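Local coordinates for beta-fructofuranosidase (Bifidobacterium adolescentis, PDB 6NOB), which probably hydrolyses terminal beta-D-fructofuranoside residues, such as that of sucrose, as a glycoside hydrolase of family 32, at residues 199-207 with 212-220; 534-542 with 607-616. All blocks are in the same frame, centred on the assembly; numbering follows the deposited sequence.

How the contacts relate
Both contacts show beta strands held together near a loop, at very different ranges along the chain. Beyond the small N-terminal sheets, the chain enters the family 32 catalytic region, where contact 1 joins the end of strand 190-202 to the start of strand 216-227 and closes a short loop. The remaining sheets of that region follow before contact 2 opens. There, strand 532-540 meets the loop and strand at 607-616, closing a much longer excursion that contains six strands of the C-terminal sheets. The two closures come in series, neither enclosing nor crossing the other. The centres of contact 1 and contact 2 lie about 44 Å apart, on opposite sides of the chain's centre.

Contact 1: 199-207 with 212-220; sequences AVTVDEHDN and NEANAIRLY
Val200 and Arg218 form a hydrogen-bonded pair in an antiparallel beta hairpin, the first two strands of a four-stranded sheet that fits a blade of the family 32 five-bladed propeller. Val200 N gives to Arg218 O at 2.7 Å, and Arg218 N returns the bond to Val200 O. At the next hydrogen-bonded pair, Val202 N bonds to Ala216 O almost straight (176°). Val202 O then accepts from both Asn215 N and Ala216 N, a classic beta bulge that shifts the register at the loop.

Apolar contacts line both faces. Ala199 CB lies against Ile217 CG2 (3.7 Å) and, more loosely, Leu219 CD2; nearby, the CB atoms of Thr201 and Ala214 meet at 3.7 Å. Cys136 and Phe138 of strand 127-138 pack against this side. On the other face, Val200 CG2 approaches the edge of the Tyr220 ring.

Polar side chains organise the turn. Asp203 OD1 receives His205 N and Asn207 N from opposite faces of its carboxylate, the first bond making an Asx turn within the type I turn 203-206. That turn places Asp206 beside Arg218, whose chain bends at chi3 (-67°) and whose NH1 bonds to Thr240 OG1. Arg218 NE (3.0 Å) and NH2 (2.8 Å) both bond to Asp206 OD1 in a side-on salt bridge; the oxygen lies in the guanidinium plane while both nitrogens approach it from above one face of the carboxylate.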
loop_
_atom_site.group_PDB
_atom_site.type_symbol
_atom_site.label_atom_id
_atom_site.label_comp_id
_atom_site.label_asym_id
_atom_site.label_seq_id
_atom_site.Cartn_x
_atom_site.Cartn_y
_atom_site.Cartn_z
ATOM N N ALA A 199 10.673 -5.738 6.126
ATOM C CA ALA A 199 11.372 -7.008 5.961
ATOM C C ALA A 199 12.878 -6.804 5.864
ATOM O O ALA A 199 13.350 -5.857 5.227
ATOM C CB ALA A 199 10.887 -7.745 4.708
ATOM N N VAL A 200 13.628 -7.709 6.491
ATOM C CA VAL A 200 15.081 -7.759 6.372
ATOM C C VAL A 200 15.474 -9.197 6.063
ATOM O O VAL A 200 15.199 -10.103 6.860
ATOM C CB VAL A 200 15.791 -7.270 7.645
ATOM C CG1 VAL A 200 17.303 -7.321 7.460
ATOM C CG2 VAL A 200 15.345 -5.864 8.002
ATOM N N THR A 201 16.107 -9.411 4.908
ATOM C CA THR A 201 16.581 -10.739 4.536
ATOM C C THR A 201 17.862 -11.059 5.300
ATOM O O THR A 201 18.809 -10.267 5.300
ATOM C CB THR A 201 16.822 -10.832 3.026
ATOM O OG1 THR A 201 17.848 -9.911 2.636
ATOM C CG2 THR A 201 15.544 -10.524 2.253
ATOM N N VAL A 202 17.887 -12.221 5.956
ATOM C CA VAL A 202 18.983 -12.610 6.834
ATOM C C VAL A 202 19.438 -14.023 6.479
ATOM O O VAL A 202 18.745 -14.772 5.791
ATOM C CB VAL A 202 18.593 -12.536 8.326
ATOM C CG1 VAL A 202 18.238 -11.109 8.719
ATOM C CG2 VAL A 202 17.439 -13.482 8.621
ATOM N N ASP A 203 20.626 -14.379 6.970
ATOM C CA ASP A 203 21.120 -15.743 6.858
ATOM C C ASP A 203 20.626 -16.554 8.059
ATOM O O ASP A 203 19.774 -16.104 8.829
ATOM C CB ASP A 203 22.646 -15.755 6.710
ATOM C CG ASP A 203 23.382 -15.254 7.952
ATOM O OD1 ASP A 203 22.748 -14.990 8.997
ATOM O OD2 ASP A 203 24.624 -15.126 7.876
ATOM N N GLU A 204 21.163 -17.761 8.239
ATOM C CA GLU A 204 20.669 -18.639 9.295
ATOM C C GLU A 204 21.065 -18.173 10.693
ATOM O O GLU A 204 20.486 -18.658 11.671
ATOM C CB GLU A 204 21.153 -20.073 9.058
ATOM C CG GLU A 204 22.575 -20.355 9.515
ATOM C CD GLU A 204 23.599 -20.193 8.403
ATOM O OE1 GLU A 204 23.335 -19.426 7.453
ATOM O OE2 GLU A 204 24.668 -20.839 8.482
ATOM N N HIS A 205 22.017 -17.248 10.815
ATOM C CA HIS A 205 22.383 -16.671 12.103
ATOM C C HIS A 205 21.850 -15.250 12.270
ATOM O O HIS A 205 22.314 -14.519 13.150
ATOM C CB HIS A 205 23.900 -16.697 12.289
ATOM C CG HIS A 205 24.497 -18.067 12.183
ATOM N ND1 HIS A 205 25.372 -18.422 11.180
ATOM C CD2 HIS A 205 24.339 -19.170 12.953
ATOM C CE1 HIS A 205 25.731 -19.683 11.337
ATOM N NE2 HIS A 205 25.117 -20.160 12.405
ATOM N N ASP A 206 20.889 -14.852 11.433
ATOM C CA ASP A 206 20.236 -13.545 11.464
ATOM C C ASP A 206 21.164 -12.399 11.071
ATOM O O ASP A 206 20.887 -11.239 11.395
ATOM C CB ASP A 206 19.600 -13.266 12.834
ATOM C CG ASP A 206 18.373 -14.123 13.091
ATOM O OD1 ASP A 206 17.388 -13.994 12.336
ATOM O OD2 ASP A 206 18.398 -14.934 14.038
ATOM N N ASN A 207 22.260 -12.690 10.373
ATOM C CA ASN A 207 23.052 -11.624 9.765
ATOM C C ASN A 207 22.332 -11.100 8.528
ATOM O O ASN A 207 21.983 -11.890 7.645
ATOM C CB ASN A 207 24.437 -12.116 9.359
ATOM C CG ASN A 207 25.260 -12.574 10.532
ATOM O OD1 ASN A 207 25.653 -11.772 11.378
ATOM N ND2 ASN A 207 25.555 -13.868 10.577
ATOM N N ASN A 212 19.191 -12.815 -2.451
ATOM C CA ASN A 212 19.418 -14.065 -3.168
ATOM C C ASN A 212 20.241 -15.053 -2.354
ATOM O O ASN A 212 20.129 -16.264 -2.574
ATOM C CB ASN A 212 20.089 -13.793 -4.515
ATOM C CG ASN A 212 19.082 -13.533 -5.627
ATOM O OD1 ASN A 212 17.897 -13.312 -5.369
ATOM N ND2 ASN A 212 19.551 -13.561 -6.869
ATOM N N GLU A 213 21.042 -14.567 -1.408
ATOM C CA GLU A 213 21.854 -15.414 -0.546
ATOM C C GLU A 213 21.195 -15.700 0.794
ATOM O O GLU A 213 21.790 -16.399 1.621
ATOM C CB GLU A 213 23.213 -14.759 -0.299
ATOM C CG GLU A 213 23.804 -14.053 -1.502
ATOM C CD GLU A 213 25.094 -13.328 -1.167
ATOM O OE1 GLU A 213 25.388 -12.305 -1.820
ATOM O OE2 GLU A 213 25.808 -13.779 -0.244
ATOM N N ALA A 214 19.998 -15.170 1.032
ATOM C CA ALA A 214 19.388 -15.241 2.348
ATOM C C ALA A 214 18.805 -16.625 2.619
ATOM O O ALA A 214 18.504 -17.400 1.706
ATOM C CB ALA A 214 18.299 -14.177 2.494
ATOM N N ASN A 215 18.650 -16.926 3.908
ATOM C CA ASN A 215 18.016 -18.157 4.352
ATOM C C ASN A 215 16.613 -17.950 4.893
ATOM O O ASN A 215 15.863 -18.927 5.003
ATOM C CB ASN A 215 18.869 -18.834 5.434
ATOM C CG ASN A 215 20.145 -19.425 4.876
ATOM O OD1 ASN A 215 21.242 -18.938 5.151
ATOM N ND2 ASN A 215 20.008 -20.479 4.078
ATOM N N ALA A 216 16.242 -16.716 5.227
ATOM C CA ALA A 216 14.922 -16.418 5.759
ATOM C C ALA A 216 14.657 -14.926 5.615
ATOM O O ALA A 216 15.582 -14.124 5.455
ATOM C CB ALA A 216 14.795 -16.842 7.227
ATOM N N ILE A 217 13.377 -14.571 5.663
ATOM C CA ILE A 217 12.940 -13.182 5.758
ATOM C C ILE A 217 12.613 -12.902 7.215
ATOM O O ILE A 217 11.777 -13.593 7.812
ATOM C CB ILE A 217 11.714 -12.902 4.874
ATOM C CG1 ILE A 217 11.943 -13.338 3.430
ATOM C CG2 ILE A 217 11.343 -11.426 4.933
ATOM C CD1 ILE A 217 10.669 -13.313 2.601
ATOM N N ARG A 218 13.255 -11.895 7.794
ATOM C CA ARG A 218 12.871 -11.404 9.108
ATOM C C ARG A 218 11.958 -10.199 8.938
ATOM O O ARG A 218 12.313 -9.232 8.257
ATOM C CB ARG A 218 14.084 -11.031 9.963
ATOM C CG ARG A 218 13.685 -10.538 11.350
ATOM C CD ARG A 218 14.825 -10.599 12.356
ATOM N NE ARG A 218 15.229 -11.967 12.679
ATOM C CZ ARG A 218 14.534 -12.794 13.455
ATOM N NH1 ARG A 218 13.377 -12.406 13.982
ATOM N NH2 ARG A 218 14.990 -14.015 13.697
ATOM N N LEU A 219 10.784 -10.264 9.553
ATOM C CA LEU A 219 9.810 -9.188 9.493
ATOM C C LEU A 219 9.747 -8.480 10.834
ATOM O O LEU A 219 9.856 -9.114 11.887
ATOM C CB LEU A 219 8.432 -9.724 9.109
ATOM C CG LEU A 219 8.569 -10.425 7.759
ATOM C CD1 LEU A 219 8.085 -11.862 7.833
ATOM C CD2 LEU A 219 7.860 -9.643 6.671
ATOM N N TYR A 220 9.607 -7.158 10.782
ATOM C CA TYR A 220 9.342 -6.330 11.951
ATOM C C TYR A 220 8.023 -5.615 11.704
ATOM O O TYR A 220 7.892 -4.889 10.716
ATOM C CB TYR A 220 10.467 -5.319 12.187
ATOM C CG TYR A 220 11.803 -5.937 12.534
ATOM C CD1 TYR A 220 12.161 -6.152 13.860
ATOM C CD2 TYR A 220 12.712 -6.292 11.542
ATOM C CE1 TYR A 220 13.380 -6.710 14.190
ATOM C CE2 TYR A 220 13.936 -6.854 11.863
ATOM C CZ TYR A 220 14.264 -7.059 13.190
ATOM O OH TYR A 220 15.479 -7.614 13.527
#

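Contact 2: 534-542 with 607-616; sequences MVLAKGVNP and FQGADGDGEL
Water, rather than a continuous ladder of backbone bonds, bridges much of the gap between 534-542 and 607-616. Water 1 lies within hydrogen-bonding distance of Leu536 O, which is also hydrogen-bonded to Tyr520 OH, and accepts from Glu615 N (2.9 Å), standing between two antiparallel strands. Farther along, Gln608 O accepts a hydrogen bond from each of two waters: water 2 also donates to Val540 O, whereas water 3 accepts from Val540 N. The carbonyl of Gln608 is thus linked through water to both Val540 N and Val540 O.

Between these hydrated ends one direct backbone hydrogen bond forms: Ala610 N donates to Lys538 O at 3.0 Å, in the carbonyl plane, and Gly609 CA adds a CA-H...O contact to the same oxygen. Gln608 folds its amide back so that NE2 bonds to Gly609 O (2.9 Å, 168°), bracing the loop from within.

Apolar side chains add to the contact. Phe607 CG is anti to the backbone N (chi1 -178°), which brings CE1 to 3.9 Å from Ala537 CB, while Lys538 N lies at the ring edge, near its plane. At the other end Leu536 and Leu616 lie alongside each other, CD2 to CD1 at 3.9 Å, and Met534 CE touches the same Leu616 CD1 at 4.2 Å.

These strands are neighbours in a seven-stranded antiparallel sheet of the C-terminal beta-sandwich. Strand 547-555 flanks 532-540 on its other edge, where Leu536 and Ala537 both face Leu550 in a classic beta bulge; Met534 packs on strands 519-526 and 582-588 of the facing sheet, and Leu616 on Tyr520 and Ala522 of 519-526.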
loop_
_atom_site.group_PDB
_atom_site.type_symbol
_atom_site.label_atom_id
_atom_site.label_comp_id
_atom_site.label_asym_id
_atom_site.label_seq_id
_atom_site.Cartn_x
_atom_site.Cartn_y
_atom_site.Cartn_z
ATOM N N MET A 534 -5.342 17.713 -21.574
ATOM C CA MET A 534 -5.317 16.299 -21.935
ATOM C C MET A 534 -6.491 15.609 -21.253
ATOM O O MET A 534 -6.487 15.437 -20.029
ATOM C CB MET A 534 -3.991 15.646 -21.537
ATOM C CG MET A 534 -2.828 15.968 -22.468
ATOM S SD MET A 534 -1.241 15.350 -21.866
ATOM C CE MET A 534 -1.471 13.580 -22.031
ATOM N N VAL A 535 -7.495 15.223 -22.036
ATOM C CA VAL A 535 -8.624 14.448 -21.528
ATOM C C VAL A 535 -8.169 12.997 -21.404
ATOM O O VAL A 535 -7.933 12.323 -22.408
ATOM C CB VAL A 535 -9.848 14.570 -22.441
ATOM C CG1 VAL A 535 -10.974 13.673 -21.948
ATOM C CG2 VAL A 535 -10.304 16.019 -22.534
ATOM N N LEU A 536 -8.039 12.515 -20.168
ATOM C CA LEU A 536 -7.511 11.176 -19.938
ATOM C C LEU A 536 -8.606 10.116 -19.880
ATOM O O LEU A 536 -8.416 9.004 -20.385
ATOM C CB LEU A 536 -6.693 11.150 -18.645
ATOM C CG LEU A 536 -5.660 12.265 -18.460
ATOM C CD1 LEU A 536 -4.931 12.107 -17.132
ATOM C CD2 LEU A 536 -4.669 12.288 -19.617
ATOM N N ALA A 537 -9.748 10.433 -19.274
ATOM C CA ALA A 537 -10.823 9.462 -19.136
ATOM C C ALA A 537 -12.112 10.180 -18.775
ATOM O O ALA A 537 -12.102 11.291 -18.236
ATOM C CB ALA A 537 -10.496 8.403 -18.079
ATOM N N LYS A 538 -13.225 9.522 -19.087
ATOM C CA LYS A 538 -14.552 9.978 -18.713
ATOM C C LYS A 538 -15.285 8.826 -18.042
ATOM O O LYS A 538 -14.925 7.657 -18.199
ATOM C CB LYS A 538 -15.357 10.470 -19.926
ATOM C CG LYS A 538 -14.939 11.833 -20.453
ATOM C CD LYS A 538 -15.247 11.971 -21.937
ATOM C CE LYS A 538 -15.510 13.422 -22.312
ATOM N NZ LYS A 538 -15.181 13.705 -23.741
ATOM N N GLY A 539 -16.327 9.169 -17.293
ATOM C CA GLY A 539 -17.113 8.158 -16.617
ATOM C C GLY A 539 -18.310 8.720 -15.884
ATOM O O GLY A 539 -18.955 9.664 -16.353
ATOM N N VAL A 540 -18.610 8.153 -14.721
ATOM C CA VAL A 540 -19.793 8.522 -13.954
ATOM C C VAL A 540 -19.449 8.470 -12.472
ATOM O O VAL A 540 -18.769 7.547 -12.012
ATOM C CB VAL A 540 -20.985 7.600 -14.287
ATOM C CG1 VAL A 540 -22.003 7.605 -13.167
ATOM C CG2 VAL A 540 -21.638 8.024 -15.598
ATOM N N ASN A 541 -19.907 9.479 -11.730
ATOM C CA ASN A 541 -19.776 9.520 -10.280
ATOM C C ASN A 541 -20.576 8.377 -9.669
ATOM O O ASN A 541 -21.810 8.365 -9.765
ATOM C CB ASN A 541 -20.253 10.869 -9.738
ATOM C CG ASN A 541 -19.985 11.036 -8.252
ATOM O OD1 ASN A 541 -20.475 10.263 -7.429
ATOM N ND2 ASN A 541 -19.209 12.056 -7.902
ATOM N N PRO A 542 -19.920 7.413 -9.017
ATOM C CA PRO A 542 -20.638 6.219 -8.538
ATOM C C PRO A 542 -21.622 6.490 -7.414
ATOM O O PRO A 542 -22.350 5.565 -7.030
ATOM C CB PRO A 542 -19.506 5.300 -8.062
ATOM C CG PRO A 542 -18.406 6.237 -7.686
ATOM C CD PRO A 542 -18.489 7.377 -8.665
ATOM N N PHE A 607 -9.821 6.802 -10.380
ATOM C CA PHE A 607 -10.843 7.441 -11.207
ATOM C C PHE A 607 -11.479 6.366 -12.077
ATOM O O PHE A 607 -10.842 5.878 -13.015
ATOM C CB PHE A 607 -10.251 8.555 -12.060
ATOM C CG PHE A 607 -11.272 9.267 -12.900
ATOM C CD1 PHE A 607 -11.553 8.838 -14.188
ATOM C CD2 PHE A 607 -11.967 10.352 -12.393
ATOM C CE1 PHE A 607 -12.501 9.486 -14.957
ATOM C CE2 PHE A 607 -12.915 11.005 -13.158
ATOM C CZ PHE A 607 -13.183 10.572 -14.441
ATOM N N GLN A 608 -12.730 6.020 -11.783
ATOM C CA GLN A 608 -13.429 4.956 -12.500
ATOM C C GLN A 608 -13.834 5.445 -13.886
ATOM O O GLN A 608 -14.816 6.172 -14.042
ATOM C CB GLN A 608 -14.647 4.493 -11.709
ATOM C CG GLN A 608 -15.379 3.323 -12.344
ATOM C CD GLN A 608 -14.501 2.092 -12.467
ATOM O OE1 GLN A 608 -14.096 1.502 -11.464
ATOM N NE2 GLN A 608 -14.202 1.696 -13.700
ATOM N N GLY A 609 -13.075 5.044 -14.902
ATOM C CA GLY A 609 -13.492 5.288 -16.264
ATOM C C GLY A 609 -14.608 4.355 -16.684
ATOM O O GLY A 609 -14.854 3.314 -16.074
ATOM N N ALA A 610 -15.307 4.745 -17.747
ATOM C CA ALA A 610 -16.411 3.935 -18.244
ATOM C C ALA A 610 -15.909 2.571 -18.704
ATOM O O ALA A 610 -14.766 2.420 -19.148
ATOM C CB ALA A 610 -17.121 4.651 -19.392
ATOM N N ASP A 611 -16.773 1.566 -18.578
ATOM C CA ASP A 611 -16.430 0.235 -19.056
ATOM C C ASP A 611 -16.362 0.224 -20.577
ATOM O O ASP A 611 -17.022 1.014 -21.259
ATOM C CB ASP A 611 -17.448 -0.796 -18.566
ATOM C CG ASP A 611 -16.852 -2.187 -18.437
ATOM O OD1 ASP A 611 -15.652 -2.299 -18.105
ATOM O OD2 ASP A 611 -17.585 -3.171 -18.667
ATOM N N GLY A 612 -15.550 -0.682 -21.111
ATOM C CA GLY A 612 -15.358 -0.749 -22.544
ATOM C C GLY A 612 -14.183 0.088 -22.999
ATOM O O GLY A 612 -13.149 0.126 -22.328
ATOM N N ASP A 613 -14.331 0.777 -24.125
ATOM C CA ASP A 613 -13.229 1.539 -24.689
ATOM C C ASP A 613 -13.142 2.926 -24.062
ATOM O O ASP A 613 -14.148 3.517 -23.661
ATOM C CB ASP A 613 -13.384 1.665 -26.204
ATOM C CG ASP A 613 -13.151 0.350 -26.925
ATOM O OD1 ASP A 613 -12.643 -0.599 -26.290
ATOM O OD2 ASP A 613 -13.483 0.269 -28.128
ATOM N N GLY A 614 -11.914 3.438 -23.981
ATOM C CA GLY A 614 -11.654 4.790 -23.550
ATOM C C GLY A 614 -11.205 5.678 -24.696
ATOM O O GLY A 614 -11.299 5.324 -25.873
ATOM N N GLU A 615 -10.707 6.857 -24.329
ATOM C CA GLU A 615 -10.248 7.820 -25.320
ATOM C C GLU A 615 -9.303 8.813 -24.660
ATOM O O GLU A 615 -9.568 9.293 -23.556
ATOM C CB GLU A 615 -11.424 8.559 -25.973
ATOM C CG GLU A 615 -11.040 9.856 -26.675
ATOM C CD GLU A 615 -12.093 10.330 -27.663
ATOM O OE1 GLU A 615 -12.351 9.608 -28.650
ATOM O OE2 GLU A 615 -12.656 11.427 -27.458
ATOM N N LEU A 616 -8.201 9.107 -25.346
ATOM C CA LEU A 616 -7.244 10.124 -24.934
ATOM C C LEU A 616 -7.311 11.285 -25.914
ATOM O O LEU A 616 -7.247 11.078 -27.130
ATOM C CB LEU A 616 -5.825 9.555 -24.883
ATOM C CG LEU A 616 -4.694 10.575 -24.751
ATOM C CD1 LEU A 616 -4.741 11.257 -23.388
ATOM C CD2 LEU A 616 -3.347 9.910 -24.981
HETATM O O HOH W 1 -10.318 6.983 -21.472
HETATM O O HOH W 2 -15.792 8.112 -12.406
HETATM O O HOH W 3 -17.672 5.356 -14.217
#